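Long-range contacts in nucleoporin NUP82 (Saccharomyces cerevisiae, PDB 3PBP), which is a structural constituent of the nuclear pore complex; its N-terminal domain, the part described here, interacts with the nucleoporin NUP116: residues A[24-29]-A[438-443]; A[11-16]-A[33-38]; A[331-336]-A[344-349]; A[204-209]-A[282-287]. The protein carries 1 engineered substitution. All blocks are in the same frame, centred on the assembly; numbering follows the deposited sequence.

Contact 1 of 4, residues A[24-29]-A[438-443]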
loop_
_atom_site.group_PDB
_atom_site.type_symbol
_atom_site.label_atom_id
_atom_site.label_comp_id
_atom_site.label_asym_id
_atom_site.label_seq_id
_atom_site.Cartn_x
_atom_site.Cartn_y
_atom_site.Cartn_z
ATOM N N ARG A 24 -10.097 -13.094 -22.215
ATOM C CA ARG A 24 -9.775 -12.013 -23.164
ATOM C C ARG A 24 -9.409 -10.688 -22.497
ATOM O O ARG A 24 -10.124 -10.194 -21.622
ATOM C CB ARG A 24 -10.953 -11.744 -24.104
ATOM C CG ARG A 24 -11.317 -12.883 -25.029
ATOM C CD ARG A 24 -12.668 -12.612 -25.644
ATOM N NE ARG A 24 -12.573 -12.225 -27.043
ATOM C CZ ARG A 24 -13.501 -11.517 -27.678
ATOM N NH1 ARG A 24 -14.594 -11.110 -27.031
ATOM N NH2 ARG A 24 -13.343 -11.224 -28.964
ATOM N N TYR A 25 -8.306 -10.095 -22.933
ATOM C CA TYR A 25 -7.883 -8.824 -22.369
ATOM C C TYR A 25 -7.546 -7.834 -23.457
ATOM O O TYR A 25 -7.261 -8.206 -24.585
ATOM C CB TYR A 25 -6.669 -9.014 -21.471
ATOM C CG TYR A 25 -6.849 -10.106 -20.444
ATOM C CD1 TYR A 25 -6.663 -11.452 -20.784
ATOM C CD2 TYR A 25 -7.190 -9.798 -19.124
ATOM C CE1 TYR A 25 -6.807 -12.465 -19.833
ATOM C CE2 TYR A 25 -7.335 -10.805 -18.165
ATOM C CZ TYR A 25 -7.142 -12.137 -18.527
ATOM O OH TYR A 25 -7.285 -13.140 -17.586
ATOM N N ILE A 26 -7.582 -6.561 -23.102
ATOM C CA ILE A 26 -7.269 -5.506 -24.046
ATOM C C ILE A 26 -6.621 -4.352 -23.284
ATOM O O ILE A 26 -7.045 -4.009 -22.180
ATOM C CB ILE A 26 -8.546 -5.021 -24.770
ATOM C CG1 ILE A 26 -8.181 -3.954 -25.802
ATOM C CG2 ILE A 26 -9.566 -4.503 -23.746
ATOM C CD1 ILE A 26 -9.363 -3.446 -26.578
ATOM N N PHE A 27 -5.575 -3.776 -23.863
ATOM C CA PHE A 27 -4.859 -2.657 -23.242
ATOM C C PHE A 27 -4.490 -1.681 -24.346
ATOM O O PHE A 27 -4.442 -2.053 -25.529
ATOM C CB PHE A 27 -3.569 -3.139 -22.589
ATOM C CG PHE A 27 -3.742 -4.343 -21.727
ATOM C CD1 PHE A 27 -4.216 -4.217 -20.414
ATOM C CD2 PHE A 27 -3.448 -5.618 -22.230
ATOM C CE1 PHE A 27 -4.393 -5.341 -19.609
ATOM C CE2 PHE A 27 -3.621 -6.752 -21.435
ATOM C CZ PHE A 27 -4.097 -6.613 -20.115
ATOM N N SER A 28 -4.238 -0.434 -23.970
ATOM C CA SER A 28 -3.843 0.567 -24.942
ATOM C C SER A 28 -2.601 1.215 -24.382
ATOM O O SER A 28 -2.247 1.000 -23.232
ATOM C CB SER A 28 -4.945 1.598 -25.189
ATOM O OG SER A 28 -5.184 2.373 -24.037
ATOM N N SER A 29 -1.940 2.011 -25.206
ATOM C CA SER A 29 -0.687 2.642 -24.823
ATOM C C SER A 29 -0.506 3.929 -25.630
ATOM O O SER A 29 -1.183 4.133 -26.645
ATOM C CB SER A 29 0.450 1.671 -25.159
ATOM O OG SER A 29 1.428 1.674 -24.153
ATOM N N ALA A 438 -13.062 1.125 -24.643
ATOM C CA ALA A 438 -13.329 -0.227 -25.088
ATOM C C ALA A 438 -13.681 -1.064 -23.876
ATOM O O ALA A 438 -12.920 -1.125 -22.919
ATOM C CB ALA A 438 -12.111 -0.802 -25.789
ATOM N N LEU A 439 -14.851 -1.689 -23.904
ATOM C CA LEU A 439 -15.290 -2.541 -22.807
ATOM C C LEU A 439 -15.186 -3.970 -23.288
ATOM O O LEU A 439 -15.909 -4.392 -24.183
ATOM C CB LEU A 439 -16.734 -2.224 -22.422
ATOM C CG LEU A 439 -16.946 -0.821 -21.853
ATOM C CD1 LEU A 439 -18.415 -0.612 -21.514
ATOM C CD2 LEU A 439 -16.077 -0.645 -20.613
HETATM N N MSE A 440 -14.266 -4.712 -22.695
HETATM C CA MSE A 440 -14.050 -6.095 -23.072
HETATM C C MSE A 440 -14.583 -7.051 -22.022
HETATM O O MSE A 440 -14.461 -6.801 -20.826
HETATM C CB MSE A 440 -12.554 -6.348 -23.248
HETATM C CG MSE A 440 -12.168 -7.794 -23.567
HETATM SE SE MSE A 440 -12.368 -8.241 -25.444
HETATM C CE MSE A 440 -11.402 -6.709 -26.179
ATOM N N SER A 441 -15.177 -8.147 -22.476
ATOM C CA SER A 441 -15.695 -9.173 -21.577
ATOM C C SER A 441 -15.569 -10.509 -22.296
ATOM O O SER A 441 -15.266 -10.561 -23.492
ATOM C CB SER A 441 -17.161 -8.911 -21.201
ATOM O OG SER A 441 -18.027 -9.136 -22.296
ATOM N N ASN A 442 -15.774 -11.589 -21.558
ATOM C CA ASN A 442 -15.694 -12.919 -22.135
ATOM C C ASN A 442 -16.446 -12.958 -23.459
ATOM O O ASN A 442 -15.878 -13.265 -24.503
ATOM C CB ASN A 442 -16.316 -13.930 -21.169
ATOM C CG ASN A 442 -17.486 -13.338 -20.367
ATOM O OD1 ASN A 442 -18.392 -12.698 -20.918
ATOM N ND2 ASN A 442 -17.468 -13.561 -19.057
ATOM N N LYS A 443 -17.725 -12.599 -23.390
ATOM C CA LYS A 443 -18.637 -12.625 -24.523
ATOM C C LYS A 443 -18.686 -11.412 -25.432
ATOM O O LYS A 443 -19.120 -11.532 -26.580
ATOM C CB LYS A 443 -20.068 -12.891 -24.024
ATOM C CG LYS A 443 -20.274 -14.220 -23.293
ATOM C CD LYS A 443 -21.714 -14.378 -22.804
ATOM C CE LYS A 443 -21.939 -15.745 -22.166
ATOM N NZ LYS A 443 -23.348 -15.936 -21.702
#
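Arg-24 and Ile-26 on strand 24-29 face Ala-438 and Met-440 at the end of strand 434-440. The two strand segments run almost antiparallel, at 159° between their N-to-C directions, yet their axes come no closer than 7.6 Å. That spacing exceeds that of paired strands, and side chains bridge it. Met-440, a selenomethionine, has CG anti to its backbone N (chi1 176°) and bends back at its next two torsions, which lays the chain against both Arg-24 and Ile-26. Its CB lies 3.5 Å from Ile-26 CG2, while its CE comes within 3.6 Å of Ile-26 CB. The extended branch of Ile-26 runs further across and sets CD1 3.9 Å from Ala-438 CB. Arg-24 runs roughly perpendicular to Met-440: SE sits over one face of the guanidinium, displaced toward the rim, 4.0 Å from NH1. The carbonyl oxygen of Ser-441 lies near the plane of the same group, at its edge, with NH1 to O at 3.6 Å, a proximity too long to count as a bond. The firm partner of Arg-24 NE is instead OE1 of Gln-39. Around these side chains, strand 34-39 pairs with strand 24-29 and places Phe-37 against Arg-24 and Met-440. Strands 425-431 and 445-449 flank strand 434-440 in its own sheet, and Asn-425 also bonds Ile-26 N, so the contact lies between the first and last sheets of the domain.

Contact 2 of 4, residues A[11-16]-A[33-38]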
loop_
_atom_site.group_PDB
_atom_site.type_symbol
_atom_site.label_atom_id
_atom_site.label_comp_id
_atom_site.label_asym_id
_atom_site.label_seq_id
_atom_site.Cartn_x
_atom_site.Cartn_y
_atom_site.Cartn_z
ATOM N N PRO A 11 -9.675 -5.329 -37.801
ATOM C CA PRO A 11 -9.104 -6.679 -37.920
ATOM C C PRO A 11 -8.563 -7.321 -36.648
ATOM O O PRO A 11 -8.785 -8.508 -36.417
ATOM C CB PRO A 11 -8.014 -6.494 -38.962
ATOM C CG PRO A 11 -8.640 -5.523 -39.881
ATOM C CD PRO A 11 -9.255 -4.498 -38.942
ATOM N N ILE A 12 -7.856 -6.541 -35.832
ATOM C CA ILE A 12 -7.271 -7.057 -34.589
ATOM C C ILE A 12 -8.307 -7.569 -33.590
ATOM O O ILE A 12 -8.027 -8.464 -32.789
ATOM C CB ILE A 12 -6.399 -5.979 -33.875
ATOM C CG1 ILE A 12 -5.604 -6.629 -32.738
ATOM C CG2 ILE A 12 -7.278 -4.856 -33.342
ATOM C CD1 ILE A 12 -4.612 -5.711 -32.047
ATOM N N PHE A 13 -9.508 -7.012 -33.653
ATOM C CA PHE A 13 -10.566 -7.383 -32.730
ATOM C C PHE A 13 -11.324 -8.681 -32.993
ATOM O O PHE A 13 -11.654 -9.399 -32.050
ATOM C CB PHE A 13 -11.571 -6.242 -32.623
ATOM C CG PHE A 13 -11.014 -5.001 -31.998
ATOM C CD1 PHE A 13 -10.302 -5.065 -30.807
ATOM C CD2 PHE A 13 -11.247 -3.756 -32.568
ATOM C CE1 PHE A 13 -9.832 -3.914 -30.194
ATOM C CE2 PHE A 13 -10.778 -2.598 -31.955
ATOM C CZ PHE A 13 -10.070 -2.684 -30.761
ATOM N N GLN A 14 -11.604 -8.998 -34.253
ATOM C CA GLN A 14 -12.368 -10.205 -34.540
ATOM C C GLN A 14 -11.818 -11.478 -33.912
ATOM O O GLN A 14 -10.643 -11.822 -34.070
ATOM C CB GLN A 14 -12.573 -10.352 -36.042
ATOM C CG GLN A 14 -13.594 -9.334 -36.539
ATOM C CD GLN A 14 -14.128 -9.642 -37.924
ATOM O OE1 GLN A 14 -14.591 -10.757 -38.192
ATOM N NE2 GLN A 14 -14.079 -8.649 -38.815
ATOM N N ALA A 15 -12.701 -12.163 -33.187
ATOM C CA ALA A 15 -12.350 -13.372 -32.462
ATOM C C ALA A 15 -12.937 -14.651 -33.023
ATOM O O ALA A 15 -13.784 -14.624 -33.910
ATOM C CB ALA A 15 -12.761 -13.224 -31.006
ATOM N N SER A 16 -12.467 -15.768 -32.467
ATOM C CA SER A 16 -12.883 -17.114 -32.844
ATOM C C SER A 16 -12.803 -17.360 -34.346
ATOM O O SER A 16 -12.516 -18.478 -34.789
ATOM C CB SER A 16 -14.307 -17.396 -32.348
ATOM O OG SER A 16 -15.267 -16.614 -33.037
ATOM N N THR A 33 -3.133 5.132 -28.636
ATOM C CA THR A 33 -2.615 4.977 -29.976
ATOM C C THR A 33 -2.215 3.542 -30.308
ATOM O O THR A 33 -2.346 3.123 -31.442
ATOM C CB THR A 33 -1.432 5.986 -30.167
ATOM O OG1 THR A 33 -1.675 6.780 -31.331
ATOM C CG2 THR A 33 -0.071 5.286 -30.280
ATOM N N ARG A 34 -1.746 2.779 -29.326
ATOM C CA ARG A 34 -1.338 1.388 -29.576
ATOM C C ARG A 34 -2.270 0.446 -28.834
ATOM O O ARG A 34 -2.548 0.658 -27.660
ATOM C CB ARG A 34 0.073 1.105 -29.059
ATOM C CG ARG A 34 1.177 2.066 -29.454
ATOM C CD ARG A 34 2.176 2.053 -28.317
ATOM N NE ARG A 34 3.470 1.481 -28.657
ATOM C CZ ARG A 34 4.326 1.018 -27.753
ATOM N NH1 ARG A 34 4.016 1.041 -26.466
ATOM N NH2 ARG A 34 5.513 0.571 -28.134
ATOM N N ILE A 35 -2.717 -0.612 -29.501
ATOM C CA ILE A 35 -3.627 -1.581 -28.897
ATOM C C ILE A 35 -2.997 -2.959 -28.703
ATOM O O ILE A 35 -2.294 -3.447 -29.588
ATOM C CB ILE A 35 -4.883 -1.757 -29.778
ATOM C CG1 ILE A 35 -5.654 -0.442 -29.846
ATOM C CG2 ILE A 35 -5.766 -2.873 -29.226
ATOM C CD1 ILE A 35 -6.731 -0.455 -30.907
ATOM N N VAL A 36 -3.239 -3.564 -27.543
ATOM C CA VAL A 36 -2.756 -4.914 -27.259
ATOM C C VAL A 36 -4.005 -5.732 -26.947
ATOM O O VAL A 36 -4.848 -5.323 -26.144
ATOM C CB VAL A 36 -1.758 -4.977 -26.059
ATOM C CG1 VAL A 36 -1.369 -6.426 -25.764
ATOM C CG2 VAL A 36 -0.493 -4.215 -26.400
ATOM N N PHE A 37 -4.107 -6.892 -27.582
ATOM C CA PHE A 37 -5.267 -7.764 -27.451
ATOM C C PHE A 37 -4.847 -9.200 -27.169
ATOM O O PHE A 37 -4.096 -9.784 -27.946
ATOM C CB PHE A 37 -6.042 -7.687 -28.770
ATOM C CG PHE A 37 -7.366 -8.387 -28.757
ATOM C CD1 PHE A 37 -8.427 -7.894 -28.008
ATOM C CD2 PHE A 37 -7.575 -9.510 -29.549
ATOM C CE1 PHE A 37 -9.675 -8.509 -28.056
ATOM C CE2 PHE A 37 -8.817 -10.126 -29.601
ATOM C CZ PHE A 37 -9.870 -9.622 -28.852
ATOM N N ILE A 38 -5.312 -9.768 -26.060
ATOM C CA ILE A 38 -4.967 -11.155 -25.720
ATOM C C ILE A 38 -6.173 -12.089 -25.882
ATOM O O ILE A 38 -7.265 -11.823 -25.363
ATOM C CB ILE A 38 -4.425 -11.284 -24.279
ATOM C CG1 ILE A 38 -3.136 -10.482 -24.141
ATOM C CG2 ILE A 38 -4.153 -12.748 -23.956
ATOM C CD1 ILE A 38 -2.457 -10.668 -22.822
#
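The ring of Phe-13 receives Phe-37 at its edge, with CD1 of Phe-37 near its plane and 4.4 Å from Phe-13 CD1. One face of the Phe-13 ring is covered by its own chain neighbour, Ile-12, whose CG2 stands 3.9 Å above the plane and over the centre. The Phe-37 ring has backbone oxygens obliquely beside it: Ile-12 O is 3.4 Å from CD2, and Phe-13 O is 3.7 Å from CZ. Arg-44 also hydrogen-bonds Ile-12 O through NH1, so a polar partner serves this carbonyl while the ring only lies beside it. A chi1 of -169° swings CG1 of Ile-12 away from the backbone N, and the side chain extends past Phe-37 in the opposite direction, bringing CD1 4.1 Å from Phe-37 CB and 4.2 Å from Ile-35 CG2. Ile-35 runs across the line of Phe-13, and its CD1 touches Phe-13 CZ at 4.0 Å. Strand 34-39 thus presents Ile-35 and Phe-37 to a segment that has helical backbone angles at 11-13 without regular helical bonds. Phe-13 also touches Ile-26 and meets Phe-447 edge-to-face, which places this N-terminal segment over the seam between the first and last blades of a beta-propeller.

Contact 3 of 4, residues A[331-336]-A[344-349]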
loop_
_atom_site.group_PDB
_atom_site.type_symbol
_atom_site.label_atom_id
_atom_site.label_comp_id
_atom_site.label_asym_id
_atom_site.label_seq_id
_atom_site.Cartn_x
_atom_site.Cartn_y
_atom_site.Cartn_z
ATOM N N LEU A 331 -0.849 17.541 4.354
ATOM C CA LEU A 331 0.486 17.695 4.914
ATOM C C LEU A 331 1.540 16.998 4.081
ATOM O O LEU A 331 1.254 16.023 3.389
ATOM C CB LEU A 331 0.514 17.178 6.341
ATOM C CG LEU A 331 -0.516 17.881 7.221
ATOM C CD1 LEU A 331 -0.279 17.505 8.673
ATOM C CD2 LEU A 331 -0.407 19.376 7.037
ATOM N N GLU A 332 2.758 17.515 4.122
ATOM C CA GLU A 332 3.843 16.910 3.362
ATOM C C GLU A 332 4.531 15.836 4.218
ATOM O O GLU A 332 4.997 16.110 5.337
ATOM C CB GLU A 332 4.850 17.986 2.957
ATOM C CG GLU A 332 5.914 17.520 1.986
ATOM C CD GLU A 332 5.338 17.014 0.683
ATOM O OE1 GLU A 332 4.546 17.751 0.056
ATOM O OE2 GLU A 332 5.683 15.878 0.286
HETATM N N MSE A 333 4.578 14.610 3.709
HETATM C CA MSE A 333 5.217 13.539 4.449
HETATM C C MSE A 333 6.722 13.662 4.329
HETATM O O MSE A 333 7.245 14.327 3.431
HETATM C CB MSE A 333 4.847 12.173 3.884
HETATM C CG MSE A 333 3.385 11.783 3.920
HETATM SE SE MSE A 333 3.133 10.136 2.844
HETATM C CE MSE A 333 3.984 8.867 4.056
ATOM N N SER A 334 7.414 13.001 5.246
ATOM C CA SER A 334 8.860 12.961 5.219
ATOM C C SER A 334 9.162 11.493 4.990
ATOM O O SER A 334 8.386 10.610 5.386
ATOM C CB SER A 334 9.458 13.389 6.551
ATOM O OG SER A 334 9.248 12.396 7.545
HETATM N N MSE A 335 10.270 11.226 4.324
HETATM C CA MSE A 335 10.659 9.856 4.079
HETATM C C MSE A 335 11.097 9.202 5.390
HETATM O O MSE A 335 11.606 9.872 6.286
HETATM C CB MSE A 335 11.778 9.833 3.054
HETATM C CG MSE A 335 11.267 10.130 1.678
HETATM SE SE MSE A 335 12.644 10.396 0.360
HETATM C CE MSE A 335 13.519 8.721 0.438
ATOM N N SER A 336 10.881 7.898 5.505
ATOM C CA SER A 336 11.243 7.175 6.711
ATOM C C SER A 336 11.639 5.739 6.379
ATOM O O SER A 336 10.991 5.073 5.576
ATOM C CB SER A 336 10.070 7.189 7.690
ATOM O OG SER A 336 10.411 6.540 8.900
ATOM N N TYR A 344 3.381 11.079 11.006
ATOM C CA TYR A 344 3.920 12.428 10.944
ATOM C C TYR A 344 3.470 12.985 9.632
ATOM O O TYR A 344 3.912 12.575 8.569
ATOM C CB TYR A 344 5.452 12.481 11.022
ATOM C CG TYR A 344 5.950 13.902 10.871
ATOM C CD1 TYR A 344 5.649 14.879 11.832
ATOM C CD2 TYR A 344 6.599 14.311 9.705
ATOM C CE1 TYR A 344 5.966 16.234 11.625
ATOM C CE2 TYR A 344 6.921 15.660 9.487
ATOM C CZ TYR A 344 6.595 16.617 10.449
ATOM O OH TYR A 344 6.863 17.949 10.198
ATOM N N ASN A 345 2.565 13.929 9.720
ATOM C CA ASN A 345 2.009 14.518 8.541
ATOM C C ASN A 345 1.340 13.447 7.692
ATOM O O ASN A 345 1.122 13.633 6.490
ATOM C CB ASN A 345 3.094 15.283 7.790
ATOM C CG ASN A 345 3.513 16.536 8.531
ATOM O OD1 ASN A 345 3.047 16.793 9.643
ATOM N ND2 ASN A 345 4.393 17.321 7.922
ATOM N N ASN A 346 1.021 12.321 8.329
ATOM C CA ASN A 346 0.299 11.242 7.658
ATOM C C ASN A 346 -1.149 11.685 7.817
ATOM O O ASN A 346 -1.915 11.104 8.586
ATOM C CB ASN A 346 0.522 9.890 8.358
ATOM C CG ASN A 346 1.898 9.281 8.061
ATOM O OD1 ASN A 346 2.083 8.093 8.195
ATOM N ND2 ASN A 346 2.855 10.103 7.665
ATOM N N SER A 347 -1.505 12.730 7.078
ATOM C CA SER A 347 -2.822 13.327 7.173
ATOM C C SER A 347 -3.619 13.434 5.889
ATOM O O SER A 347 -3.141 13.957 4.899
ATOM C CB SER A 347 -2.692 14.728 7.784
ATOM O OG SER A 347 -3.865 15.493 7.556
ATOM N N LEU A 348 -4.849 12.943 5.933
ATOM C CA LEU A 348 -5.763 13.006 4.809
ATOM C C LEU A 348 -7.026 13.737 5.262
ATOM O O LEU A 348 -7.482 13.599 6.401
ATOM C CB LEU A 348 -6.138 11.611 4.333
ATOM C CG LEU A 348 -5.079 10.842 3.566
ATOM C CD1 LEU A 348 -5.612 9.461 3.266
ATOM C CD2 LEU A 348 -4.733 11.586 2.289
ATOM N N VAL A 349 -7.597 14.506 4.354
ATOM C CA VAL A 349 -8.791 15.265 4.646
ATOM C C VAL A 349 -9.914 14.839 3.712
ATOM O O VAL A 349 -9.679 14.628 2.531
ATOM C CB VAL A 349 -8.490 16.770 4.469
ATOM C CG1 VAL A 349 -9.751 17.577 4.575
ATOM C CG2 VAL A 349 -7.502 17.213 5.530
#
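Close packing of Leu-331 on Asn-345 and a side-chain-to-backbone hydrogen bond to Glu-332 O close the neck of the connection between the antiparallel neighbours 323-329 and 347-355. With chi1 at -70°, CG of Asn-345 stands opposite its carbonyl carbon, which brings ND2 to Glu-332 O at 2.9 Å with an N-H...O angle of 161°. The acceptor lies in the plane of the Asn-345 amide, whereas the donor is tilted 27° from the carbonyl plane of Glu-332. The side chain of Leu-331 lies athwart that of Asn-345, with its CB 3.5 Å from Asn-345 CB, and its CD1 goes on to Ser-347 CB at 3.8 Å. Within the segment, Asn-345 CG stands over one face of the Tyr-344 ring, toward the rim. An alanine at Asn-345 is likely to leave Glu-332 O without its amide donor and the Tyr-344 face without this cover. Asn-346, centre of an inverse gamma turn, has ND2 4.0 Å from Met-333 CE and hydrogen-bonded to OE1 of Gln-282. Ser-347 OG bonds to Asp-330 as strand 347-355 begins. Outside the neck, helix 243-262 packs on Ser-334 and Tyr-344, Met-333 reaches Ala-207 of strand 204-208, and Asn-346 touches Arg-101 of the NUP116 chain.

Contact 4 of 4, residues A[204-209]-A[282-287]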
loop_
_atom_site.group_PDB
_atom_site.type_symbol
_atom_site.label_atom_id
_atom_site.label_comp_id
_atom_site.label_asym_id
_atom_site.label_seq_id
_atom_site.Cartn_x
_atom_site.Cartn_y
_atom_site.Cartn_z
ATOM N N ASP A 204 -8.091 1.298 6.999
ATOM C CA ASP A 204 -7.149 2.369 7.266
ATOM C C ASP A 204 -6.147 2.492 6.124
ATOM O O ASP A 204 -6.060 1.615 5.270
ATOM C CB ASP A 204 -6.428 2.113 8.586
ATOM C CG ASP A 204 -7.236 2.586 9.787
ATOM O OD1 ASP A 204 -7.450 3.824 9.913
ATOM O OD2 ASP A 204 -7.659 1.719 10.596
ATOM N N ILE A 205 -5.404 3.590 6.102
ATOM C CA ILE A 205 -4.423 3.800 5.059
ATOM C C ILE A 205 -3.010 3.899 5.636
ATOM O O ILE A 205 -2.766 4.603 6.606
ATOM C CB ILE A 205 -4.749 5.080 4.249
ATOM C CG1 ILE A 205 -6.099 4.906 3.558
ATOM C CG2 ILE A 205 -3.636 5.367 3.256
ATOM C CD1 ILE A 205 -6.592 6.122 2.852
ATOM N N PHE A 206 -2.085 3.157 5.050
ATOM C CA PHE A 206 -0.705 3.215 5.485
ATOM C C PHE A 206 0.075 3.596 4.245
ATOM O O PHE A 206 -0.489 3.653 3.140
ATOM C CB PHE A 206 -0.238 1.861 6.031
ATOM C CG PHE A 206 -0.898 1.473 7.329
ATOM C CD1 PHE A 206 -2.234 1.060 7.359
ATOM C CD2 PHE A 206 -0.208 1.578 8.525
ATOM C CE1 PHE A 206 -2.869 0.763 8.568
ATOM C CE2 PHE A 206 -0.837 1.282 9.739
ATOM C CZ PHE A 206 -2.170 0.877 9.757
ATOM N N ALA A 207 1.362 3.874 4.409
ATOM C CA ALA A 207 2.142 4.251 3.250
ATOM C C ALA A 207 3.621 4.007 3.401
ATOM O O ALA A 207 4.180 4.145 4.481
ATOM C CB ALA A 207 1.892 5.709 2.918
ATOM N N PHE A 208 4.235 3.620 2.291
ATOM C CA PHE A 208 5.666 3.383 2.210
ATOM C C PHE A 208 6.241 4.588 1.451
ATOM O O PHE A 208 5.922 4.815 0.284
ATOM C CB PHE A 208 5.938 2.106 1.425
ATOM C CG PHE A 208 5.629 0.862 2.170
ATOM C CD1 PHE A 208 6.535 0.350 3.099
ATOM C CD2 PHE A 208 4.443 0.181 1.937
ATOM C CE1 PHE A 208 6.259 -0.834 3.785
ATOM C CE2 PHE A 208 4.149 -1.002 2.611
ATOM C CZ PHE A 208 5.064 -1.514 3.540
ATOM N N TYR A 209 7.066 5.374 2.128
ATOM C CA TYR A 209 7.676 6.542 1.511
ATOM C C TYR A 209 9.112 6.606 2.008
ATOM O O TYR A 209 9.352 6.869 3.186
ATOM C CB TYR A 209 6.917 7.814 1.911
ATOM C CG TYR A 209 7.423 9.061 1.210
ATOM C CD1 TYR A 209 7.681 9.048 -0.160
ATOM C CD2 TYR A 209 7.649 10.254 1.911
ATOM C CE1 TYR A 209 8.153 10.185 -0.819
ATOM C CE2 TYR A 209 8.119 11.398 1.260
ATOM C CZ TYR A 209 8.370 11.357 -0.106
ATOM O OH TYR A 209 8.829 12.479 -0.774
ATOM N N GLN A 282 4.486 3.701 7.206
ATOM C CA GLN A 282 4.062 4.854 7.977
ATOM C C GLN A 282 2.541 4.689 8.110
ATOM O O GLN A 282 1.913 4.030 7.266
ATOM C CB GLN A 282 4.386 6.147 7.229
ATOM C CG GLN A 282 5.844 6.364 6.982
ATOM C CD GLN A 282 6.144 7.778 6.525
ATOM O OE1 GLN A 282 5.595 8.745 7.061
ATOM N NE2 GLN A 282 7.033 7.912 5.545
ATOM N N GLY A 283 1.957 5.262 9.162
ATOM C CA GLY A 283 0.524 5.138 9.359
ATOM C C GLY A 283 0.104 4.624 10.728
ATOM O O GLY A 283 0.949 4.271 11.556
ATOM N N PRO A 284 -1.209 4.519 10.978
ATOM C CA PRO A 284 -2.258 4.858 10.015
ATOM C C PRO A 284 -2.403 6.344 9.759
ATOM O O PRO A 284 -2.082 7.175 10.605
ATOM C CB PRO A 284 -3.537 4.285 10.644
ATOM C CG PRO A 284 -3.120 3.781 12.025
ATOM C CD PRO A 284 -1.780 4.393 12.323
ATOM N N PHE A 285 -2.890 6.667 8.570
ATOM C CA PHE A 285 -3.123 8.035 8.211
ATOM C C PHE A 285 -4.388 8.454 8.932
ATOM O O PHE A 285 -5.274 7.645 9.207
ATOM C CB PHE A 285 -3.363 8.177 6.711
ATOM C CG PHE A 285 -2.131 8.450 5.918
ATOM C CD1 PHE A 285 -1.130 7.497 5.814
ATOM C CD2 PHE A 285 -1.974 9.659 5.269
ATOM C CE1 PHE A 285 0.010 7.748 5.074
ATOM C CE2 PHE A 285 -0.834 9.924 4.526
ATOM C CZ PHE A 285 0.161 8.969 4.426
ATOM N N THR A 286 -4.463 9.737 9.230
ATOM C CA THR A 286 -5.617 10.312 9.872
ATOM C C THR A 286 -6.581 10.662 8.734
ATOM O O THR A 286 -6.165 11.238 7.734
ATOM C CB THR A 286 -5.176 11.555 10.625
ATOM O OG1 THR A 286 -5.072 11.240 12.009
ATOM C CG2 THR A 286 -6.127 12.675 10.434
ATOM N N ILE A 287 -7.848 10.283 8.841
ATOM C CA ILE A 287 -8.810 10.631 7.788
ATOM C C ILE A 287 -9.809 11.571 8.446
ATOM O O ILE A 287 -10.748 11.131 9.097
ATOM C CB ILE A 287 -9.562 9.390 7.235
ATOM C CG1 ILE A 287 -8.565 8.386 6.641
ATOM C CG2 ILE A 287 -10.555 9.821 6.166
ATOM C CD1 ILE A 287 -9.211 7.151 6.071
#
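Gln-282 N donates to Ala-207 O over 2.8 Å, and Ala-207 N returns a bond of 2.9 Å to Gln-282 O, a single antiparallel hydrogen-bonded pair. A third backbone bond, Phe-285 N to Ile-205 O (2.9 Å), follows the turn through Gly-283 and the cis peptide before Pro-284. Gly-283 has phi 127° and psi 178°, accessible essentially to glycine, and a CB there would run into Phe-206 CD2. By these three bonds 282-285 skirts strand 204-208, an edge strand of its sheet within this chain; strand 286-288 begins the next sheet, as expected between adjacent propeller blades. Chi1 of -68° keeps Phe-206 CG beside the backbone N, and this places the ring against Gly-283 and Pro-284. The proline runs alongside it, CA above one face and CB in an off-centre CH-pi contact 4.2 Å from the ring centroid. A serine in place of Phe-206 would probably open a gap beside Pro-284 and leave the cis-proline turn without its aromatic platform. The Phe-285 ring presents its edge to Ile-205 O, and its CE1 reaches Ala-207 CB at 3.5 Å. Gln-282 NE2 bonds to Ser-334 O. Asp-204 forms a salt bridge with Lys-98 of the NUP116 chain, whose Arg-101 hydrogen-bonds Pro-284 O.

The four contacts form two clusters on opposite sides of the chain's centre. Contacts 1 and 2 have centres 8 Å apart and share the sheet of strands 24-29 and 34-39; their segments interleave along the chain, and contact 1 spans 409 residues, bringing the first and last sheets together, consistent with closure of a propeller. Contacts 3 and 4, also 8 Å apart, share the sheet of neighbouring strands 286-288 and 347-355, and Leu-348 N lies 2.8 Å from Thr-286 O. Contact 2 closes before contact 4 and then contact 3 open, both nested within the loop of contact 1. Between clusters the centres are 33 to 43 Å apart. NUP116 touches the second cluster.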